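PDB 5HAB: ribonuclease J from Methanolobus psychrophilus R15, which probably degrades RNA as a metallo-beta-lactamase/beta-CASP exoribonuclease, hydrolysing phosphodiester bonds, and is captured here as a mutant with RNA bound. Local coordinates for residues B[264-267]-B[272-275]; B[246-251]-B[372-377]; B[159-162]-B[166-169]; B[40-45]-B[191-196]; B[199-204]-B[416-421]. The protein carries 1 engineered substitution. All blocks are in the same frame, centred on the assembly; numbering follows the deposited sequence.

Overall arrangement
Contacts 1 and 2 sit in the beta-CASP part of the chain, their centres about 9 Å apart: strands 262-266 and 370-374 run side by side in one parallel sheet, and R273 of contact 1 reaches S374 of contact 2. Contacts 3 and 4 lie beyond the chain's centre in the metallo-beta-lactamase part, about 14 Å apart between centres. Contact 5 lies, between centres, about 18 Å from contact 4 and about 23 Å from contacts 1 and 2, and A272 packs on T204. The RNA is approached from both parts: F267 and N376 meet its nucleotides, and contact 4 comes within about 4 Å of it (nearest atoms). Contacts 2 and 5 both touch a second subunit.

Contact 1. Residues B[264-267]-B[272-275]. With nucleotides of chain D.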
# COMPACT_ATOMS: atom_id res chain seq x y z
N VAL B 264 -19.67 21.12 8.21
CA VAL B 264 -19.51 19.73 8.62
C VAL B 264 -20.35 18.82 7.73
O VAL B 264 -21.49 19.14 7.40
CB VAL B 264 -19.87 19.53 10.10
CG1 VAL B 264 -19.51 18.12 10.54
CG2 VAL B 264 -19.16 20.56 10.96
N THR B 265 -19.78 17.69 7.33
CA THR B 265 -20.53 16.70 6.55
C THR B 265 -20.36 15.30 7.13
O THR B 265 -19.28 14.92 7.59
CB THR B 265 -20.10 16.70 5.07
OG1 THR B 265 -20.86 15.72 4.35
CG2 THR B 265 -18.61 16.40 4.94
N THR B 266 -21.45 14.53 7.13
CA THR B 266 -21.45 13.19 7.70
C THR B 266 -22.64 12.37 7.20
O THR B 266 -23.44 12.85 6.40
CB THR B 266 -21.49 13.25 9.25
OG1 THR B 266 -21.42 11.92 9.79
CG2 THR B 266 -22.78 13.90 9.72
N PHE B 267 -22.72 11.12 7.66
CA PHE B 267 -23.84 10.25 7.31
C PHE B 267 -25.13 10.80 7.88
O PHE B 267 -25.24 11.00 9.09
CB PHE B 267 -23.61 8.83 7.86
CG PHE B 267 -22.27 8.24 7.50
CD1 PHE B 267 -22.06 7.71 6.24
CD2 PHE B 267 -21.24 8.22 8.42
CE1 PHE B 267 -20.83 7.15 5.91
CE2 PHE B 267 -20.01 7.67 8.09
CZ PHE B 267 -19.81 7.14 6.83
N ALA B 272 -26.28 9.70 16.20
CA ALA B 272 -25.42 10.03 17.34
C ALA B 272 -24.40 11.10 16.96
O ALA B 272 -24.15 12.06 17.72
CB ALA B 272 -24.72 8.79 17.86
N ARG B 273 -23.82 10.94 15.78
CA ARG B 273 -22.83 11.87 15.27
C ARG B 273 -23.42 13.25 15.04
O ARG B 273 -22.88 14.26 15.50
CB ARG B 273 -22.23 11.34 13.96
CG ARG B 273 -21.21 12.26 13.35
CD ARG B 273 -19.86 12.07 14.00
NE ARG B 273 -19.15 10.94 13.42
CZ ARG B 273 -19.09 9.74 13.98
NH1 ARG B 273 -19.69 9.53 15.14
NH2 ARG B 273 -18.43 8.75 13.39
N VAL B 274 -24.53 13.30 14.31
CA VAL B 274 -25.23 14.55 14.02
C VAL B 274 -25.62 15.26 15.31
O VAL B 274 -25.47 16.48 15.44
CB VAL B 274 -26.47 14.30 13.14
CG1 VAL B 274 -27.29 15.57 13.00
CG2 VAL B 274 -26.06 13.76 11.77
N ASN B 275 -26.12 14.48 16.27
CA ASN B 275 -26.46 14.98 17.59
C ASN B 275 -25.27 15.70 18.21
O ASN B 275 -25.37 16.88 18.59
CB ASN B 275 -26.92 13.82 18.49
CG ASN B 275 -27.58 14.30 19.77
OD1 ASN B 275 -28.42 15.20 19.75
ND2 ASN B 275 -27.20 13.70 20.90
P A D 2 -22.32 0.62 5.82
OP1 A D 2 -22.22 -0.18 7.07
OP2 A D 2 -23.32 0.25 4.79
O5' A D 2 -22.56 2.14 6.25
C5' A D 2 -23.64 2.88 5.71
C4' A D 2 -23.18 4.15 5.03
O4' A D 2 -21.90 3.91 4.38
C3' A D 2 -24.09 4.67 3.92
O3' A D 2 -25.17 5.44 4.42
C2' A D 2 -23.13 5.45 3.03
O2' A D 2 -22.91 6.75 3.55
C1' A D 2 -21.84 4.64 3.17
N9 A D 2 -21.63 3.69 2.06
C8 A D 2 -21.54 2.32 2.15
N7 A D 2 -21.33 1.72 1.00
C5 A D 2 -21.26 2.77 0.09
C6 A D 2 -21.06 2.80 -1.30
N6 A D 2 -20.87 1.70 -2.04
N1 A D 2 -21.04 4.00 -1.90
C2 A D 2 -21.23 5.10 -1.15
N3 A D 2 -21.43 5.21 0.16
C4 A D 2 -21.43 3.99 0.73
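F267, whose carbonyl oxygen rests 3.9 Å from CG2 of V274, turns the edge of its ring to the RNA. The ribose hydroxyl O2' of A2 of chain D lies close to the plane of the phenyl ring, 3.0 Å from F267 CD1, with the sugar beyond it. H345 packs edge-to-face with the same ring. The other flat group is the R273 guanidinium, which is tied on three nitrogens: NH1 in a salt bridge to E241, NH2 in a hydrogen bond to H406, and NE in a weak one to S374. The arginine leaves the helix with CG anti to its backbone N (chi1 179°), which puts CG 3.6 Å from T266 OG1; the bends at chi2 and chi3 then carry the guanidinium to its partners.

T266 OG1 is hydrogen-bonded to S374 O of the neighbouring strand, while the same oxygen lies against the CG methylene of R273. The threonine methyl goes the other way, and T266 CG2 packs on V274 CG2 at 3.9 Å. All four touching residues are buried.

The arrangement belongs to a strand-loop-helix unit of a parallel alpha/beta sheet: strand 262-266 ends, and helix 271-283 starts back beside it. In this beta-CASP domain the turn between them carries an aromatic edge against the RNA backbone, consistent with a part in substrate binding.

Contact 2. Residues B[246-251]-B[372-377]; sequences MMLKDV and IFSANV. With nucleotides of chain D.
L248 spans two residues of the strand with its two methyls: CD1 lies 3.8 Å from I372 CG2, and CD2 lies 3.5 Å from the hydroxyl OG of S374. One turn further along the helix, V251 CG1 meets I372 CG1 at 3.7 Å, the two side chains sliding past each other in opposite directions. I372 is thus touched on both its branches, CG2 by the leucine and CG1 by the valine. Its chi2, 102°, lies away from the staggered values, which may mean some strain.

The polar end of S374 is settled outside this pair. OG hydrogen-bonds to the carbonyl oxygen of V405, which leaves the leucine methyl in contact with an oxygen already bonded to V405. S374 is also the centre of an inverse gamma turn, closed by a weak bond from A375 N to F373 O. The chain then leaves the strand toward the RNA, where N376 ND2 comes to 3.0 Å from OP3, a phosphate oxygen of A1 of chain D.

Helix 246-251 and strand 372-374 run almost antiparallel, at 172°, with axes 10.7 Å apart. L248 also packs on helix 271-283, and V251 and I372 both reach Y402 of strand 400-402. On the opposite side of the strand F373 packs on helix 381-396, while D250 of helix 241-253 makes a salt bridge to K237 of the second subunit.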
# COMPACT_ATOMS: atom_id res chain seq x y z
N MET B 246 -15.23 12.98 21.01
CA MET B 246 -14.11 13.75 21.53
C MET B 246 -13.31 14.40 20.40
O MET B 246 -13.02 15.60 20.44
CB MET B 246 -13.19 12.86 22.36
CG MET B 246 -13.80 12.25 23.63
SD MET B 246 -13.79 13.31 25.07
CE MET B 246 -15.27 14.29 24.83
N MET B 247 -12.96 13.61 19.38
CA MET B 247 -12.18 14.14 18.26
C MET B 247 -12.92 15.25 17.51
O MET B 247 -12.32 16.25 17.12
CB MET B 247 -11.82 13.02 17.28
CG MET B 247 -10.86 11.99 17.86
SD MET B 247 -10.13 10.88 16.64
CE MET B 247 -11.57 10.20 15.83
N LEU B 248 -14.22 15.07 17.32
CA LEU B 248 -15.02 16.06 16.61
C LEU B 248 -15.12 17.34 17.45
O LEU B 248 -15.03 18.46 16.92
CB LEU B 248 -16.40 15.49 16.28
CG LEU B 248 -17.23 16.19 15.21
CD1 LEU B 248 -16.39 16.58 14.00
CD2 LEU B 248 -18.35 15.27 14.78
N LYS B 249 -15.29 17.17 18.76
CA LYS B 249 -15.28 18.30 19.68
C LYS B 249 -13.99 19.10 19.53
O LYS B 249 -14.02 20.32 19.35
CB LYS B 249 -15.42 17.82 21.12
CG LYS B 249 -15.48 18.94 22.14
CD LYS B 249 -15.75 18.39 23.54
CE LYS B 249 -16.09 19.51 24.52
NZ LYS B 249 -16.65 18.97 25.79
N ASP B 250 -12.86 18.40 19.57
CA ASP B 250 -11.55 19.03 19.48
C ASP B 250 -11.37 19.76 18.15
O ASP B 250 -10.83 20.86 18.11
CB ASP B 250 -10.44 17.99 19.68
CG ASP B 250 -9.11 18.61 20.09
OD1 ASP B 250 -8.93 19.83 19.91
OD2 ASP B 250 -8.25 17.86 20.62
N VAL B 251 -11.83 19.15 17.06
CA VAL B 251 -11.69 19.76 15.75
C VAL B 251 -12.55 21.03 15.65
O VAL B 251 -12.16 22.00 15.00
CB VAL B 251 -12.04 18.76 14.63
CG1 VAL B 251 -12.14 19.47 13.28
CG2 VAL B 251 -11.01 17.65 14.57
N ILE B 372 -15.11 19.78 7.46
CA ILE B 372 -14.89 18.62 8.31
C ILE B 372 -15.71 17.43 7.83
O ILE B 372 -16.94 17.41 7.94
CB ILE B 372 -15.23 18.95 9.78
CG1 ILE B 372 -14.33 20.06 10.31
CG2 ILE B 372 -15.12 17.70 10.64
CD1 ILE B 372 -14.99 21.41 10.36
N PHE B 373 -15.01 16.44 7.30
CA PHE B 373 -15.61 15.16 6.93
C PHE B 373 -15.63 14.24 8.13
O PHE B 373 -14.62 13.61 8.45
CB PHE B 373 -14.84 14.52 5.78
CG PHE B 373 -14.93 15.27 4.48
CD1 PHE B 373 -14.21 16.43 4.29
CD2 PHE B 373 -15.72 14.79 3.45
CE1 PHE B 373 -14.28 17.12 3.10
CE2 PHE B 373 -15.79 15.48 2.25
CZ PHE B 373 -15.07 16.64 2.07
N SER B 374 -16.76 14.16 8.81
CA SER B 374 -16.91 13.22 9.92
C SER B 374 -17.34 11.86 9.37
O SER B 374 -18.45 11.39 9.64
CB SER B 374 -17.92 13.74 10.93
OG SER B 374 -17.81 13.01 12.13
N ALA B 375 -16.45 11.26 8.59
CA ALA B 375 -16.72 10.01 7.89
C ALA B 375 -15.45 9.50 7.22
O ALA B 375 -14.50 10.25 7.01
CB ALA B 375 -17.82 10.20 6.85
N ASN B 376 -15.44 8.22 6.88
CA ASN B 376 -14.33 7.63 6.15
C ASN B 376 -14.65 7.58 4.66
O ASN B 376 -15.80 7.72 4.26
CB ASN B 376 -14.05 6.21 6.66
CG ASN B 376 -15.20 5.25 6.40
OD1 ASN B 376 -16.37 5.66 6.34
ND2 ASN B 376 -14.88 3.97 6.23
N VAL B 377 -13.62 7.37 3.85
CA VAL B 377 -13.83 7.16 2.42
C VAL B 377 -14.06 5.67 2.21
O VAL B 377 -13.23 4.85 2.62
CB VAL B 377 -12.64 7.67 1.59
CG1 VAL B 377 -13.00 7.71 0.10
CG2 VAL B 377 -12.18 9.03 2.08
OP3 A D 1 -16.32 3.38 8.84
P A D 1 -17.15 2.16 8.99
OP1 A D 1 -18.39 2.52 9.73
OP2 A D 1 -16.29 1.07 9.51
O5' A D 1 -17.56 1.69 7.53
C5' A D 1 -18.11 2.60 6.59
C4' A D 1 -18.81 1.86 5.48
O4' A D 1 -17.80 1.25 4.62
C3' A D 1 -19.71 0.72 5.95
O3' A D 1 -20.87 0.62 5.13
C2' A D 1 -18.84 -0.52 5.79
O2' A D 1 -19.55 -1.72 5.58
C1' A D 1 -17.98 -0.16 4.57
N9 A D 1 -16.66 -0.78 4.61
C8 A D 1 -15.86 -0.91 5.73
N7 A D 1 -14.72 -1.52 5.51
C5 A D 1 -14.76 -1.82 4.16
C6 A D 1 -13.85 -2.46 3.31
N6 A D 1 -12.66 -2.94 3.72
N1 A D 1 -14.19 -2.60 2.01
C2 A D 1 -15.37 -2.12 1.60
N3 A D 1 -16.32 -1.49 2.30
C4 A D 1 -15.95 -1.37 3.59

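Contact 3. Residues B[159-162]-B[166-169]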
# COMPACT_ATOMS: atom_id res chain seq x y z
N LEU B 159 -41.52 -11.70 20.06
CA LEU B 159 -42.73 -11.81 19.25
C LEU B 159 -42.94 -13.24 18.75
O LEU B 159 -42.03 -13.84 18.20
CB LEU B 159 -42.65 -10.86 18.05
CG LEU B 159 -43.81 -10.88 17.05
CD1 LEU B 159 -45.09 -10.38 17.70
CD2 LEU B 159 -43.46 -10.04 15.83
N GLU B 160 -44.13 -13.79 18.96
CA GLU B 160 -44.42 -15.14 18.45
C GLU B 160 -44.83 -15.10 16.98
O GLU B 160 -45.67 -14.30 16.59
CB GLU B 160 -45.51 -15.83 19.28
CG GLU B 160 -45.13 -16.10 20.72
CD GLU B 160 -46.17 -16.95 21.43
OE1 GLU B 160 -46.82 -17.78 20.75
OE2 GLU B 160 -46.33 -16.80 22.66
N ILE B 161 -44.23 -15.98 16.18
CA ILE B 161 -44.54 -16.04 14.76
C ILE B 161 -45.24 -17.37 14.47
O ILE B 161 -46.09 -17.46 13.59
CB ILE B 161 -43.25 -15.87 13.90
CG1 ILE B 161 -42.85 -14.40 13.81
CG2 ILE B 161 -43.46 -16.38 12.48
CD1 ILE B 161 -42.18 -13.87 15.05
N THR B 162 -44.90 -18.38 15.26
CA THR B 162 -45.33 -19.74 15.00
C THR B 162 -45.32 -20.47 16.35
O THR B 162 -44.71 -19.99 17.30
CB THR B 162 -44.39 -20.41 13.95
OG1 THR B 162 -44.67 -19.88 12.65
CG2 THR B 162 -44.54 -21.93 13.90
N THR B 166 -40.11 -18.14 17.72
CA THR B 166 -40.27 -16.79 18.27
C THR B 166 -39.08 -15.91 17.91
O THR B 166 -37.97 -16.41 17.75
CB THR B 166 -40.45 -16.78 19.80
OG1 THR B 166 -39.23 -17.19 20.43
CG2 THR B 166 -41.58 -17.70 20.23
N ILE B 167 -39.30 -14.61 17.78
CA ILE B 167 -38.23 -13.69 17.44
C ILE B 167 -37.96 -12.71 18.58
O ILE B 167 -38.85 -11.97 19.00
CB ILE B 167 -38.57 -12.93 16.15
CG1 ILE B 167 -38.52 -13.88 14.95
CG2 ILE B 167 -37.64 -11.75 15.95
CD1 ILE B 167 -38.97 -13.24 13.65
N GLU B 168 -36.71 -12.70 19.04
CA GLU B 168 -36.26 -11.80 20.11
C GLU B 168 -35.29 -10.75 19.57
O GLU B 168 -34.37 -11.08 18.82
CB GLU B 168 -35.60 -12.61 21.23
CG GLU B 168 -34.99 -11.78 22.35
CD GLU B 168 -34.32 -12.65 23.40
OE1 GLU B 168 -34.35 -13.89 23.26
OE2 GLU B 168 -33.78 -12.09 24.39
N PHE B 169 -35.50 -9.49 19.93
CA PHE B 169 -34.54 -8.44 19.62
C PHE B 169 -33.63 -8.17 20.82
O PHE B 169 -34.10 -8.10 21.95
CB PHE B 169 -35.25 -7.15 19.21
CG PHE B 169 -35.73 -7.13 17.78
CD1 PHE B 169 -35.59 -8.24 16.96
CD2 PHE B 169 -36.30 -5.98 17.24
CE1 PHE B 169 -36.03 -8.22 15.65
CE2 PHE B 169 -36.74 -5.95 15.93
CZ PHE B 169 -36.60 -7.07 15.13
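I161 meets I167 at a classic beta bulge, where I161 and T162 both face the single residue just before T166. The I161 side chain points toward the facing strand, where its CD1 lies 3.6 Å from I167 CD1 and packs against CG1 of the same residue as well. The two isoleucines cross at a slant, and I161, with CG1 anti to its carbonyl carbon (chi1 -79°), reaches over with its ethyl end.

Before the bulge the pairing is regular. L159 and I167 form an antiparallel hydrogen-bonded pair: L159 N to I167 O at 2.9 Å is bent, at 150°, with the donor tilted from the carbonyl plane. The return bond, I167 N to L159 O, is nearly straight at 172° and in the carbonyl plane. L159 O also receives a CA-H contact from T166.

This is a beta hairpin, strands 158-160 and 166-172, at the outer edge of a six-stranded sheet in the metallo-beta-lactamase part of the chain. L159 and I167 share one face of it, turned to I125 of strand 124-126 in the seven-stranded sheet that faces it.

E160 and T166, a non-hydrogen-bonded pair, project from the opposite face. They lie side by side, pointing the same way, with E160 CG 3.9 Å from T166 CG2. On the inner strand, I167 also packs on V182, and T166 touches H185, both from strand 179-186.

Contact 4. Residues B[40-45]-B[191-196]; sequences NMTAIR and VVYACD
Y193 reaches T42 with the outer part of its ring. From CB, set with CG anti to the backbone N (chi1 177°), the ring is carried straight out of strand 189-194 toward strand 41-46. One face of the ring has C195 SG 3.6 Å above its plane, offset toward the rim. At the edge, CE2 lies 3.7 Å from T42 OG1, and T42 CB is close behind at 3.9 Å. At the tip, OH is 3.0 Å from a water that is in turn 2.6 Å from T42 OG1, so the two side chains touch directly at the ring edge and are also joined through water. The tyrosine OH has a weak bond to D54 as well, and T42 OG1 is hydrogen-bonded to Y34 OH.

Further along, the contact is purely apolar. V191 CG1 sits 4.1 Å from both I44 CD1 and I44 CG2. I226 of strand 222-228 touches I44, V191 and Y193, closing the same interior between the two sheets of the metallo-beta-lactamase sandwich.

Just past the strand, D196 OD2 is hydrogen-bonded to H104 and lies close to D108, and a phosphate of the RNA packs on D196. In relatives this region carries the catalytic metal site. The chemistry shifts along the interface: hydrocarbon at I44 and V191, then, on the side probably facing the active site, two hydroxyls that the water, Y34 and D54 supply with partners.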
# COMPACT_ATOMS: atom_id res chain seq x y z
N ASN B 40 -27.04 -7.14 1.50
CA ASN B 40 -27.22 -8.19 2.50
C ASN B 40 -28.63 -8.80 2.53
O ASN B 40 -29.63 -8.08 2.59
CB ASN B 40 -26.87 -7.65 3.88
CG ASN B 40 -25.43 -7.19 3.95
OD1 ASN B 40 -24.51 -8.01 3.94
ND2 ASN B 40 -25.23 -5.89 3.99
N MET B 41 -28.68 -10.12 2.49
CA MET B 41 -29.92 -10.84 2.73
C MET B 41 -29.62 -12.26 3.18
O MET B 41 -28.88 -13.00 2.51
CB MET B 41 -30.80 -10.85 1.49
CG MET B 41 -32.13 -11.57 1.70
SD MET B 41 -33.22 -11.64 0.27
CE MET B 41 -33.55 -9.93 -0.06
N THR B 42 -30.20 -12.64 4.31
CA THR B 42 -30.04 -13.98 4.85
C THR B 42 -31.42 -14.60 5.04
O THR B 42 -32.39 -13.88 5.23
CB THR B 42 -29.24 -13.97 6.18
OG1 THR B 42 -27.94 -13.42 5.95
CG2 THR B 42 -29.10 -15.37 6.78
N ALA B 43 -31.53 -15.92 4.95
CA ALA B 43 -32.80 -16.57 5.23
C ALA B 43 -32.60 -17.69 6.24
O ALA B 43 -31.76 -18.56 6.04
CB ALA B 43 -33.44 -17.10 3.94
N ILE B 44 -33.36 -17.65 7.32
CA ILE B 44 -33.30 -18.68 8.36
C ILE B 44 -34.53 -19.57 8.24
O ILE B 44 -35.65 -19.12 8.47
CB ILE B 44 -33.22 -18.06 9.77
CG1 ILE B 44 -32.07 -17.06 9.87
CG2 ILE B 44 -33.09 -19.16 10.82
CD1 ILE B 44 -30.71 -17.64 9.57
N ARG B 45 -34.32 -20.83 7.90
CA ARG B 45 -35.42 -21.78 7.76
C ARG B 45 -35.52 -22.63 9.02
O ARG B 45 -34.54 -23.22 9.45
CB ARG B 45 -35.20 -22.68 6.53
CG ARG B 45 -36.28 -23.73 6.32
CD ARG B 45 -36.05 -24.53 5.03
NE ARG B 45 -34.75 -25.19 5.02
CZ ARG B 45 -34.45 -26.28 5.73
NH1 ARG B 45 -35.37 -26.83 6.52
NH2 ARG B 45 -33.24 -26.80 5.66
N VAL B 191 -31.14 -19.40 16.97
CA VAL B 191 -30.26 -18.97 15.90
C VAL B 191 -30.04 -17.47 16.03
O VAL B 191 -30.98 -16.70 15.97
CB VAL B 191 -30.82 -19.32 14.52
CG1 VAL B 191 -29.93 -18.74 13.43
CG2 VAL B 191 -30.94 -20.83 14.36
N VAL B 192 -28.79 -17.06 16.22
CA VAL B 192 -28.50 -15.65 16.46
C VAL B 192 -27.86 -15.02 15.24
O VAL B 192 -26.99 -15.60 14.59
CB VAL B 192 -27.61 -15.47 17.71
CG1 VAL B 192 -27.29 -14.01 17.93
CG2 VAL B 192 -28.30 -16.05 18.93
N TYR B 193 -28.35 -13.83 14.92
CA TYR B 193 -27.88 -13.04 13.80
C TYR B 193 -27.36 -11.72 14.36
O TYR B 193 -28.11 -10.95 14.99
CB TYR B 193 -29.01 -12.84 12.80
CG TYR B 193 -28.74 -11.96 11.59
CD1 TYR B 193 -28.79 -10.58 11.68
CD2 TYR B 193 -28.50 -12.52 10.34
CE1 TYR B 193 -28.57 -9.77 10.57
CE2 TYR B 193 -28.28 -11.73 9.23
CZ TYR B 193 -28.32 -10.35 9.35
OH TYR B 193 -28.11 -9.55 8.25
N ALA B 194 -26.07 -11.47 14.15
CA ALA B 194 -25.39 -10.31 14.70
C ALA B 194 -24.53 -9.66 13.62
O ALA B 194 -23.31 -9.87 13.57
CB ALA B 194 -24.54 -10.70 15.89
N CYS B 195 -25.16 -8.86 12.78
CA CYS B 195 -24.49 -8.24 11.64
C CYS B 195 -24.69 -6.73 11.66
O CYS B 195 -25.74 -6.24 12.10
CB CYS B 195 -25.01 -8.84 10.34
SG CYS B 195 -24.79 -10.63 10.20
N ASP B 196 -23.69 -6.00 11.18
CA ASP B 196 -23.64 -4.53 11.30
C ASP B 196 -23.75 -4.11 12.75
O ASP B 196 -24.70 -3.44 13.15
CB ASP B 196 -24.74 -3.87 10.47
CG ASP B 196 -24.33 -3.64 9.04
OD1 ASP B 196 -23.28 -4.16 8.63
OD2 ASP B 196 -25.06 -2.92 8.33
O HOH W 1 -27.85 -10.85 5.59

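Contact 5. Residues B[199-204]-B[416-421]; sequences FDRTPT and HWELLR
F199 lies in an irregular loop that approaches helix 413-423 with F199 CA 9.1 Å from L419 CA, so the gap is bridged mainly by side chains. The loop follows strand 189-194 of the metallo-beta-lactamase fold, and within it D200 makes an Asx turn; the helix lies far along the chain, in the RNA specificity region.

The F199 ring meets the helix at its far end. CZ lies 3.8 Å from L419 CB and 4.0 Å from L419 CD1, while CE2 comes near the backbone N of L419. The two side chains cross at about a right angle. F197 and F211 each pack edge-to-face with F199, so the leucine meets the end of an aromatic cluster.

R201 supplies the charged half. Its chain is extended from CG to NE and carries NH2 to E418 OE2, a salt bridge at 3.5 Å. The carboxylate oxygen lies at the guanidinium edge, near its plane, but the planes of the two groups stand 89° apart, so they engage through one oxygen and one nitrogen instead of side by side. The second subunit lies close by: its G254 packs on R201 and its T255 on E418.

Behind R201 the loop makes its Asx turn. D200 OD1, which also bonds to S240, accepts from T202 N at 3.1 Å, the N-H arriving on the anti side of the oxygen, 26° out of the carboxylate plane.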
# COMPACT_ATOMS: atom_id res chain seq x y z
N PHE B 199 -19.58 -3.50 19.67
CA PHE B 199 -19.65 -3.33 21.11
C PHE B 199 -19.23 -1.89 21.43
O PHE B 199 -18.17 -1.44 20.99
CB PHE B 199 -18.75 -4.33 21.83
CG PHE B 199 -19.22 -5.76 21.74
CD1 PHE B 199 -20.54 -6.04 21.46
CD2 PHE B 199 -18.34 -6.81 21.94
CE1 PHE B 199 -20.98 -7.35 21.38
CE2 PHE B 199 -18.77 -8.12 21.86
CZ PHE B 199 -20.10 -8.39 21.58
N ASP B 200 -20.06 -1.18 22.18
CA ASP B 200 -19.72 0.18 22.60
C ASP B 200 -20.17 0.38 24.03
O ASP B 200 -21.37 0.46 24.31
CB ASP B 200 -20.35 1.22 21.67
CG ASP B 200 -19.75 2.61 21.87
OD1 ASP B 200 -19.20 2.87 22.96
OD2 ASP B 200 -19.81 3.43 20.93
N ARG B 201 -19.21 0.47 24.94
CA ARG B 201 -19.48 0.51 26.37
C ARG B 201 -19.72 1.92 26.87
O ARG B 201 -20.15 2.11 28.01
CB ARG B 201 -18.29 -0.12 27.08
CG ARG B 201 -18.14 -1.57 26.67
CD ARG B 201 -16.85 -2.21 27.16
NE ARG B 201 -16.75 -3.63 26.81
CZ ARG B 201 -16.44 -4.07 25.59
NH1 ARG B 201 -16.23 -3.20 24.62
NH2 ARG B 201 -16.38 -5.37 25.33
N THR B 202 -19.48 2.90 26.01
CA THR B 202 -19.78 4.29 26.31
C THR B 202 -20.44 4.96 25.11
O THR B 202 -19.87 5.89 24.53
CB THR B 202 -18.50 5.08 26.72
OG1 THR B 202 -17.56 5.08 25.64
CG2 THR B 202 -17.85 4.47 27.95
N PRO B 203 -21.64 4.50 24.73
CA PRO B 203 -22.33 5.10 23.58
C PRO B 203 -22.74 6.53 23.87
O PRO B 203 -22.86 6.90 25.03
CB PRO B 203 -23.56 4.20 23.38
CG PRO B 203 -23.36 3.03 24.29
CD PRO B 203 -22.48 3.49 25.39
N THR B 204 -22.96 7.33 22.83
CA THR B 204 -23.41 8.70 23.02
C THR B 204 -24.91 8.86 22.81
O THR B 204 -25.43 9.98 22.92
CB THR B 204 -22.66 9.67 22.09
OG1 THR B 204 -22.93 9.35 20.73
CG2 THR B 204 -21.15 9.60 22.34
N HIS B 416 -15.27 -9.75 18.26
CA HIS B 416 -15.77 -11.04 17.79
C HIS B 416 -15.35 -12.17 18.70
O HIS B 416 -16.11 -13.11 18.93
CB HIS B 416 -15.30 -11.31 16.37
CG HIS B 416 -16.10 -10.59 15.33
ND1 HIS B 416 -17.45 -10.82 15.14
CD2 HIS B 416 -15.75 -9.64 14.43
CE1 HIS B 416 -17.89 -10.05 14.16
NE2 HIS B 416 -16.88 -9.32 13.71
N TRP B 417 -14.13 -12.07 19.23
CA TRP B 417 -13.61 -13.05 20.18
C TRP B 417 -14.52 -13.17 21.40
O TRP B 417 -14.97 -14.26 21.77
CB TRP B 417 -12.19 -12.65 20.59
CG TRP B 417 -11.53 -13.55 21.57
CD1 TRP B 417 -11.44 -13.37 22.92
CD2 TRP B 417 -10.84 -14.77 21.28
NE1 TRP B 417 -10.75 -14.41 23.49
CE2 TRP B 417 -10.37 -15.28 22.51
CE3 TRP B 417 -10.58 -15.48 20.10
CZ2 TRP B 417 -9.65 -16.47 22.59
CZ3 TRP B 417 -9.86 -16.66 20.19
CH2 TRP B 417 -9.41 -17.14 21.42
N GLU B 418 -14.83 -12.03 22.00
CA GLU B 418 -15.67 -12.01 23.19
C GLU B 418 -17.12 -12.40 22.88
O GLU B 418 -17.77 -13.07 23.68
CB GLU B 418 -15.60 -10.63 23.86
CG GLU B 418 -14.20 -10.31 24.37
CD GLU B 418 -14.18 -9.23 25.43
OE1 GLU B 418 -13.10 -8.96 25.98
OE2 GLU B 418 -15.26 -8.65 25.71
N LEU B 419 -17.62 -11.98 21.72
CA LEU B 419 -18.96 -12.40 21.30
C LEU B 419 -19.03 -13.92 21.21
O LEU B 419 -19.98 -14.55 21.68
CB LEU B 419 -19.33 -11.78 19.95
CG LEU B 419 -20.68 -12.22 19.36
CD1 LEU B 419 -21.83 -11.80 20.27
CD2 LEU B 419 -20.88 -11.66 17.97
N LEU B 420 -18.00 -14.50 20.62
CA LEU B 420 -17.89 -15.94 20.46
C LEU B 420 -17.84 -16.62 21.82
O LEU B 420 -18.42 -17.68 22.02
CB LEU B 420 -16.66 -16.28 19.63
CG LEU B 420 -16.79 -17.35 18.54
CD1 LEU B 420 -18.08 -17.13 17.77
CD2 LEU B 420 -15.61 -17.27 17.61
N ARG B 421 -17.17 -15.99 22.78
CA ARG B 421 -17.06 -16.58 24.11
C ARG B 421 -18.36 -16.46 24.91
O ARG B 421 -18.64 -17.28 25.78
CB ARG B 421 -15.92 -15.94 24.91
CG ARG B 421 -14.53 -16.34 24.45
CD ARG B 421 -13.47 -15.98 25.50
NE ARG B 421 -13.99 -15.98 26.87
CZ ARG B 421 -14.28 -14.89 27.56
NH1 ARG B 421 -14.10 -13.69 27.00
NH2 ARG B 421 -14.75 -14.98 28.79